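Local structure of bifunctional endomannanase/endoglucanase (Caldanaerobius polysaccharolyticus, 3W0K) at residues 79-84 and 116-121; 200-205 and 215-220; 222-225 and 230-233. The protein probably hydrolyses internal linkages of beta-mannans and of cellulose-type beta-glucans, as a family 5 glycoside hydrolase with endomannanase and endoglucanase activity. All blocks are in the same frame, centred on the assembly; numbering follows the deposited sequence.

Interaction 1: residues 79-84 and 116-121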
loop_
_atom_site.group_PDB
_atom_site.type_symbol
_atom_site.label_atom_id
_atom_site.label_comp_id
_atom_site.label_asym_id
_atom_site.label_seq_id
_atom_site.Cartn_x
_atom_site.Cartn_y
_atom_site.Cartn_z
ATOM N N MET A 79 -9.224 6.859 5.760
ATOM C CA MET A 79 -9.287 5.778 4.786
ATOM C C MET A 79 -8.622 6.180 3.478
ATOM O O MET A 79 -8.936 7.224 2.900
ATOM C CB MET A 79 -10.732 5.364 4.507
ATOM C CG MET A 79 -10.835 4.146 3.588
ATOM S SD MET A 79 -12.526 3.614 3.268
ATOM C CE MET A 79 -12.700 4.049 1.544
ATOM N N CYS A 80 -7.682 5.357 3.032
ATOM C CA CYS A 80 -6.989 5.602 1.778
ATOM C C CYS A 80 -7.447 4.548 0.778
ATOM O O CYS A 80 -7.118 3.365 0.912
ATOM C CB CYS A 80 -5.475 5.523 1.977
ATOM S SG CYS A 80 -4.545 5.772 0.451
ATOM N N LEU A 81 -8.244 4.977 -0.198
ATOM C CA LEU A 81 -8.769 4.084 -1.231
ATOM C C LEU A 81 -7.745 3.931 -2.346
ATOM O O LEU A 81 -7.292 4.920 -2.920
ATOM C CB LEU A 81 -10.078 4.646 -1.799
ATOM C CG LEU A 81 -10.737 3.861 -2.936
ATOM C CD1 LEU A 81 -11.172 2.484 -2.458
ATOM C CD2 LEU A 81 -11.935 4.647 -3.466
ATOM N N ASN A 82 -7.408 2.686 -2.669
ATOM C CA ASN A 82 -6.419 2.399 -3.703
ATOM C C ASN A 82 -6.915 1.433 -4.771
ATOM O O ASN A 82 -7.610 0.468 -4.462
ATOM C CB ASN A 82 -5.162 1.795 -3.048
ATOM C CG ASN A 82 -4.220 1.144 -4.058
ATOM O OD1 ASN A 82 -4.085 -0.080 -4.101
ATOM N ND2 ASN A 82 -3.582 1.963 -4.886
ATOM N N LEU A 83 -6.589 1.710 -6.032
ATOM C CA LEU A 83 -6.936 0.772 -7.092
ATOM C C LEU A 83 -5.714 -0.144 -7.173
ATOM O O LEU A 83 -4.636 0.283 -7.596
ATOM C CB LEU A 83 -7.166 1.466 -8.441
ATOM C CG LEU A 83 -8.485 2.214 -8.647
ATOM C CD1 LEU A 83 -8.600 2.633 -10.110
ATOM C CD2 LEU A 83 -9.662 1.325 -8.271
ATOM N N HIS A 84 -5.857 -1.363 -6.657
ATOM C CA HIS A 84 -4.765 -2.333 -6.666
ATOM C C HIS A 84 -4.674 -2.958 -8.050
ATOM O O HIS A 84 -3.579 -3.129 -8.600
ATOM C CB HIS A 84 -4.977 -3.402 -5.602
ATOM C CG HIS A 84 -3.768 -4.245 -5.370
ATOM N ND1 HIS A 84 -3.556 -5.434 -6.031
ATOM C CD2 HIS A 84 -2.675 -4.042 -4.597
ATOM C CE1 HIS A 84 -2.381 -5.926 -5.680
ATOM N NE2 HIS A 84 -1.827 -5.100 -4.810
ATOM N N GLU A 116 -12.693 9.612 -11.527
ATOM C CA GLU A 116 -13.643 10.717 -11.577
ATOM C C GLU A 116 -14.921 10.291 -10.858
ATOM O O GLU A 116 -15.557 11.099 -10.182
ATOM C CB GLU A 116 -13.945 11.113 -13.019
ATOM C CG GLU A 116 -12.796 11.834 -13.705
ATOM C CD GLU A 116 -13.106 12.197 -15.146
ATOM O OE1 GLU A 116 -13.704 11.366 -15.861
ATOM O OE2 GLU A 116 -12.744 13.314 -15.564
ATOM N N LEU A 117 -15.282 9.014 -10.997
ATOM C CA LEU A 117 -16.466 8.468 -10.333
ATOM C C LEU A 117 -16.331 8.622 -8.823
ATOM O O LEU A 117 -17.240 9.122 -8.161
ATOM C CB LEU A 117 -16.646 6.986 -10.663
ATOM C CG LEU A 117 -17.156 6.592 -12.045
ATOM C CD1 LEU A 117 -17.129 5.079 -12.161
ATOM C CD2 LEU A 117 -18.567 7.128 -12.257
ATOM N N PHE A 118 -15.186 8.209 -8.285
ATOM C CA PHE A 118 -14.946 8.313 -6.851
ATOM C C PHE A 118 -14.826 9.764 -6.401
ATOM O O PHE A 118 -15.309 10.125 -5.328
ATOM C CB PHE A 118 -13.708 7.502 -6.448
ATOM C CG PHE A 118 -13.890 6.018 -6.598
ATOM C CD1 PHE A 118 -15.047 5.394 -6.134
ATOM C CD2 PHE A 118 -12.914 5.243 -7.216
ATOM C CE1 PHE A 118 -15.227 4.021 -6.285
ATOM C CE2 PHE A 118 -13.085 3.870 -7.371
ATOM C CZ PHE A 118 -14.242 3.257 -6.906
ATOM N N ALA A 119 -14.202 10.602 -7.227
ATOM C CA ALA A 119 -14.065 12.017 -6.893
ATOM C C ALA A 119 -15.449 12.646 -6.755
ATOM O O ALA A 119 -15.710 13.394 -5.809
ATOM C CB ALA A 119 -13.253 12.742 -7.959
ATOM N N LYS A 120 -16.344 12.318 -7.683
ATOM C CA LYS A 120 -17.703 12.848 -7.643
ATOM C C LYS A 120 -18.506 12.273 -6.483
ATOM O O LYS A 120 -19.180 13.009 -5.759
ATOM C CB LYS A 120 -18.442 12.556 -8.949
ATOM C CG LYS A 120 -18.000 13.407 -10.121
ATOM C CD LYS A 120 -18.931 13.222 -11.311
ATOM C CE LYS A 120 -18.757 11.862 -11.962
ATOM N NZ LYS A 120 -17.446 11.765 -12.660
ATOM N N ARG A 121 -18.404 10.963 -6.289
ATOM C CA ARG A 121 -19.147 10.290 -5.232
ATOM C C ARG A 121 -18.811 10.810 -3.841
ATOM O O ARG A 121 -19.700 11.000 -3.009
ATOM C CB ARG A 121 -18.902 8.779 -5.286
ATOM C CG ARG A 121 -19.878 7.975 -4.443
ATOM C CD ARG A 121 -19.615 6.489 -4.562
ATOM N NE ARG A 121 -20.605 5.708 -3.824
ATOM C CZ ARG A 121 -21.735 5.245 -4.349
ATOM N NH1 ARG A 121 -22.027 5.483 -5.623
ATOM N NH2 ARG A 121 -22.567 4.527 -3.607
#
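On the helix turn that carries F118 across to L81, the carbonyl oxygen E116 O is gripped twice, by K120 N at 2.9 Å and, weakly, by K120 NZ as the lysine side chain folds back over its own backbone. The contact itself is wholly apolar and illustrates how a beta/alpha unit of a TIM barrel is closed: residues 79-84, which carry most of the third barrel strand, 78-83, meet residues 116-121 at the end of the following helix, 105-121, through the ring of F118. In L81, CG anti to the backbone N (chi1 178°) extends toward the helix, and chi2 of 64° turns CD2 over the middle of the F118 ring; this CH-pi contact measures 3.9 Å from L81 CD2 to the ring centroid and lies 11° off the normal. The two side chains cross at about a right angle. F62 and I65 of helix 62-74 and F132 of strand 130-133 also touch F118. With an alanine in place of F118, L81 CD2 would probably lose the face it rests on and a gap would open between strand and helix. L83 meets the same ring differently, its CD2 standing at the rim near the ring plane, 4.4 Å from F118 CE2.

Interaction 2: residues 200-205 and 215-220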
loop_
_atom_site.group_PDB
_atom_site.type_symbol
_atom_site.label_atom_id
_atom_site.label_comp_id
_atom_site.label_asym_id
_atom_site.label_seq_id
_atom_site.Cartn_x
_atom_site.Cartn_y
_atom_site.Cartn_z
ATOM N N PRO A 200 15.223 -5.781 2.651
ATOM C CA PRO A 200 15.484 -6.640 1.490
ATOM C C PRO A 200 14.404 -7.694 1.257
ATOM O O PRO A 200 13.960 -8.360 2.193
ATOM C CB PRO A 200 16.821 -7.287 1.848
ATOM C CG PRO A 200 16.723 -7.430 3.336
ATOM C CD PRO A 200 16.150 -6.097 3.757
ATOM N N MET A 201 13.995 -7.849 -0.001
ATOM C CA MET A 201 12.970 -8.828 -0.361
ATOM C C MET A 201 13.368 -10.250 0.029
ATOM O O MET A 201 12.509 -11.085 0.304
ATOM C CB MET A 201 12.675 -8.766 -1.862
ATOM C CG MET A 201 11.953 -7.510 -2.321
ATOM S SD MET A 201 10.229 -7.460 -1.789
ATOM C CE MET A 201 9.455 -8.445 -3.065
ATOM N N ALA A 202 14.674 -10.513 0.055
ATOM C CA ALA A 202 15.198 -11.827 0.420
ATOM C C ALA A 202 14.790 -12.212 1.839
ATOM O O ALA A 202 14.757 -13.393 2.186
ATOM C CB ALA A 202 16.711 -11.839 0.295
ATOM N N LEU A 203 14.483 -11.206 2.651
ATOM C CA LEU A 203 14.070 -11.428 4.030
ATOM C C LEU A 203 12.551 -11.354 4.173
ATOM O O LEU A 203 11.920 -12.298 4.644
ATOM C CB LEU A 203 14.747 -10.401 4.950
ATOM C CG LEU A 203 14.552 -10.484 6.470
ATOM C CD1 LEU A 203 15.722 -9.810 7.157
ATOM C CD2 LEU A 203 13.241 -9.838 6.900
ATOM N N THR A 204 11.965 -10.252 3.712
ATOM C CA THR A 204 10.524 -10.032 3.830
ATOM C C THR A 204 9.634 -10.952 3.007
ATOM O O THR A 204 8.519 -11.258 3.415
ATOM C CB THR A 204 10.146 -8.587 3.485
ATOM O OG1 THR A 204 10.354 -8.363 2.086
ATOM C CG2 THR A 204 10.992 -7.606 4.289
ATOM N N HIS A 205 10.109 -11.358 1.834
ATOM C CA HIS A 205 9.328 -12.234 0.968
ATOM C C HIS A 205 9.949 -13.614 0.787
ATOM O O HIS A 205 9.742 -14.273 -0.233
ATOM C CB HIS A 205 9.079 -11.564 -0.388
ATOM C CG HIS A 205 8.011 -10.513 -0.357
ATOM N ND1 HIS A 205 8.123 -9.355 0.383
ATOM C CD2 HIS A 205 6.811 -10.445 -0.982
ATOM C CE1 HIS A 205 7.039 -8.618 0.211
ATOM N NE2 HIS A 205 6.228 -9.257 -0.614
ATOM N N LYS A 215 13.416 -17.654 -5.546
ATOM C CA LYS A 215 14.080 -18.875 -5.992
ATOM C C LYS A 215 15.543 -19.001 -5.566
ATOM O O LYS A 215 16.363 -18.120 -5.835
ATOM C CB LYS A 215 13.959 -19.011 -7.507
ATOM N N GLY A 216 15.846 -20.098 -4.875
ATOM C CA GLY A 216 17.201 -20.372 -4.426
ATOM C C GLY A 216 17.776 -19.523 -3.307
ATOM O O GLY A 216 18.990 -19.525 -3.099
ATOM N N LEU A 217 16.928 -18.801 -2.581
ATOM C CA LEU A 217 17.405 -17.962 -1.484
ATOM C C LEU A 217 17.702 -18.765 -0.223
ATOM O O LEU A 217 16.997 -19.723 0.095
ATOM C CB LEU A 217 16.389 -16.866 -1.157
ATOM C CG LEU A 217 16.202 -15.746 -2.180
ATOM C CD1 LEU A 217 15.140 -14.791 -1.674
ATOM C CD2 LEU A 217 17.513 -15.007 -2.412
ATOM N N PRO A 218 18.774 -18.395 0.499
ATOM C CA PRO A 218 19.160 -19.082 1.735
ATOM C C PRO A 218 18.262 -18.616 2.878
ATOM O O PRO A 218 17.574 -17.602 2.750
ATOM C CB PRO A 218 20.596 -18.611 1.941
ATOM C CG PRO A 218 20.553 -17.207 1.428
ATOM C CD PRO A 218 19.760 -17.356 0.145
ATOM N N GLU A 219 18.254 -19.360 3.983
ATOM C CA GLU A 219 17.442 -18.989 5.138
ATOM C C GLU A 219 17.898 -17.602 5.589
ATOM O O GLU A 219 19.082 -17.384 5.856
ATOM C CB GLU A 219 17.615 -20.007 6.269
ATOM C CG GLU A 219 16.647 -19.811 7.429
ATOM C CD GLU A 219 16.741 -20.909 8.475
ATOM O OE1 GLU A 219 16.858 -22.096 8.097
ATOM O OE2 GLU A 219 16.686 -20.584 9.681
ATOM N N PRO A 220 16.966 -16.635 5.646
ATOM C CA PRO A 220 17.281 -15.266 6.054
ATOM C C PRO A 220 17.920 -15.121 7.426
ATOM O O PRO A 220 17.533 -15.784 8.390
ATOM C CB PRO A 220 15.916 -14.574 6.021
ATOM C CG PRO A 220 15.168 -15.338 5.003
ATOM C CD PRO A 220 15.534 -16.759 5.337
HETATM O O HOH W 1 17.552 -14.890 2.077
#
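L217 and P220 converge on A202 from two directions, and the A202 carbonyl oxygen sits between them. This is a good example of a loop packing on a very short helix through its backbone as much as through its side chains. L217 extends from the loop with CG anti to its carbonyl carbon (chi1 -70°) and lays one branch against the alanine: L217 CD1 is 3.6 Å from A202 CA and only slightly farther from A202 CB. The small methyl of A202 lets the leucine come down onto the main chain. P220 approaches the other flank with the edge of its ring, P220 CG lying 3.4 Å from A202 O, while P220 CB is 4.3 Å from L203 CG.

Between these two apolar arms a water joins the segments where no direct hydrogen bond does. The water donates to P218 O at 2.8 Å and to A202 O at 3.2 Å, so the helix carbonyl flanked by leucine and proline still finds a polar partner.

On the side of the helix away from the loop, where T204 points and the H205 ring ends up, these two form a polar pair: H205 ND1 donates to T204 OG1 at 3.0 Å, with the hydroxyl oxygen almost exactly in the imidazole plane. M201 CE lies over the centre of one face of the H205 ring, 3.7 Å above its plane. The ND1 bond and this methyl probably hold the imidazole, with Y198 O in turn fixing the T204 hydroxyl.

The helix 201-204 belongs to the long connection after the sixth barrel strand, 192-197. W227 of strand 225-227 touches both A202 and L217, whereas V269 and W273 of helix 267-284 pack against L203.

Interaction 3: residues 222-225 and 230-233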
loop_
_atom_site.group_PDB
_atom_site.type_symbol
_atom_site.label_atom_id
_atom_site.label_comp_id
_atom_site.label_asym_id
_atom_site.label_seq_id
_atom_site.Cartn_x
_atom_site.Cartn_y
_atom_site.Cartn_z
ATOM N N TYR A 222 19.884 -11.733 9.761
ATOM C CA TYR A 222 19.980 -10.280 9.778
ATOM C C TYR A 222 20.592 -9.832 11.106
ATOM O O TYR A 222 20.326 -10.438 12.144
ATOM C CB TYR A 222 18.566 -9.694 9.601
ATOM C CG TYR A 222 18.534 -8.225 9.267
ATOM C CD1 TYR A 222 18.772 -7.780 7.965
ATOM C CD2 TYR A 222 18.307 -7.274 10.259
ATOM C CE1 TYR A 222 18.792 -6.423 7.663
ATOM C CE2 TYR A 222 18.325 -5.920 9.969
ATOM C CZ TYR A 222 18.571 -5.500 8.671
ATOM O OH TYR A 222 18.619 -4.156 8.395
ATOM N N PRO A 223 21.392 -8.750 11.100
ATOM C CA PRO A 223 21.784 -7.892 9.974
ATOM C C PRO A 223 22.854 -8.468 9.049
ATOM O O PRO A 223 23.309 -9.599 9.222
ATOM C CB PRO A 223 22.294 -6.640 10.678
ATOM C CG PRO A 223 22.976 -7.219 11.877
ATOM C CD PRO A 223 21.962 -8.231 12.359
ATOM N N ASP A 224 23.232 -7.661 8.059
ATOM C CA ASP A 224 24.252 -8.003 7.070
ATOM C C ASP A 224 23.880 -9.166 6.152
ATOM O O ASP A 224 24.714 -10.018 5.841
ATOM C CB ASP A 224 25.599 -8.262 7.757
ATOM C CG ASP A 224 26.112 -7.053 8.530
ATOM O OD1 ASP A 224 25.568 -5.938 8.372
ATOM O OD2 ASP A 224 27.075 -7.221 9.305
ATOM N N LEU A 225 22.631 -9.173 5.695
ATOM C CA LEU A 225 22.145 -10.218 4.800
ATOM C C LEU A 225 22.703 -9.990 3.400
ATOM O O LEU A 225 22.531 -8.915 2.826
ATOM C CB LEU A 225 20.613 -10.215 4.753
ATOM C CG LEU A 225 19.928 -11.161 3.759
ATOM C CD1 LEU A 225 20.281 -12.604 4.068
ATOM C CD2 LEU A 225 18.420 -10.969 3.817
ATOM N N LYS A 230 25.003 -7.684 -2.524
ATOM C CA LYS A 230 24.968 -6.514 -1.652
ATOM C C LYS A 230 24.631 -6.908 -0.217
ATOM O O LYS A 230 23.790 -7.775 0.017
ATOM C CB LYS A 230 23.943 -5.501 -2.173
ATOM C CG LYS A 230 23.764 -4.275 -1.287
ATOM C CD LYS A 230 22.751 -3.303 -1.874
ATOM C CE LYS A 230 23.300 -2.588 -3.098
ATOM N NZ LYS A 230 24.474 -1.732 -2.753
ATOM N N VAL A 231 25.309 -6.274 0.735
ATOM C CA VAL A 231 25.093 -6.534 2.157
ATOM C C VAL A 231 23.998 -5.615 2.694
ATOM O O VAL A 231 24.092 -4.393 2.574
ATOM C CB VAL A 231 26.395 -6.310 2.964
ATOM C CG1 VAL A 231 26.146 -6.536 4.449
ATOM C CG2 VAL A 231 27.486 -7.239 2.462
ATOM N N TRP A 232 22.961 -6.206 3.280
ATOM C CA TRP A 232 21.851 -5.432 3.822
ATOM C C TRP A 232 21.862 -5.258 5.336
ATOM O O TRP A 232 21.892 -6.228 6.092
ATOM C CB TRP A 232 20.508 -6.020 3.379
ATOM C CG TRP A 232 20.173 -5.714 1.952
ATOM C CD1 TRP A 232 20.588 -6.398 0.847
ATOM C CD2 TRP A 232 19.367 -4.629 1.475
ATOM N NE1 TRP A 232 20.093 -5.806 -0.291
ATOM C CE2 TRP A 232 19.341 -4.718 0.064
ATOM C CE3 TRP A 232 18.666 -3.587 2.101
ATOM C CZ2 TRP A 232 18.642 -3.804 -0.733
ATOM C CZ3 TRP A 232 17.972 -2.678 1.309
ATOM C CH2 TRP A 232 17.967 -2.795 -0.095
ATOM N N ASN A 233 21.838 -3.999 5.752
ATOM C CA ASN A 233 21.811 -3.607 7.158
ATOM C C ASN A 233 21.142 -2.237 7.229
ATOM O O ASN A 233 20.634 -1.746 6.216
ATOM C CB ASN A 233 23.227 -3.574 7.757
ATOM C CG ASN A 233 24.212 -2.788 6.911
ATOM O OD1 ASN A 233 23.920 -1.686 6.452
ATOM N ND2 ASN A 233 25.402 -3.349 6.721
#
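A G1 beta bulge opens the small antiparallel hairpin of strands 225-227 and 230-232, with D224 and L225 both facing W232. The positive phi of D224 (65°) gives the extra residue its turn, and two amides consequently converge on one carbonyl: L225 N donates to W232 O at 3.1 Å, while D224 N reaches the same oxygen, W232 O, at 2.8 Å through a badly bent, weak bond. In return W232 N donates to L225 O at 2.8 Å, which makes L225 and W232 a hydrogen-bonded pair. V231 covers the backbone of the bulge, its CG1 3.6 Å from D224 CA.

Y222 passes its ring obliquely by W232 O and hydrogen-bonds through OH to D276 OD2. N233 OD1 caps T236 N at the start of helix 234-249, and the other end of the same amide turns to D224, so one side chain ties bulge to helix. With N233 CG between its backbone N and carbonyl carbon (chi1 50°), the amide plane stands 72° from the carboxylate. N233 ND2 meets D224 OD1 on the anti side at 3.1 Å, tilted out of the carboxylate plane, whereas D224 OD1 lies almost in the plane of the N233 amide.

In the fold
Followed from the N terminus, the three contacts come in series, and none encloses or crosses another. Interaction 1 closes the excursion after the third barrel strand, first part of helix 105-121 included, by bringing that helix's end back onto the strand, on the far side of the chain's centre from the other two. Interactions 2 and 3 both fall within the long connection between the sixth strand, 192-197, and helix 234-249: the former folds 215-220 back onto the helix 201-204, the latter closes the hairpin just before helix 234-249. Their centres are 11 Å apart and they share apolar packing, with P200 CB 3.7 Å from W232 CD2. Interaction 1 touches neither.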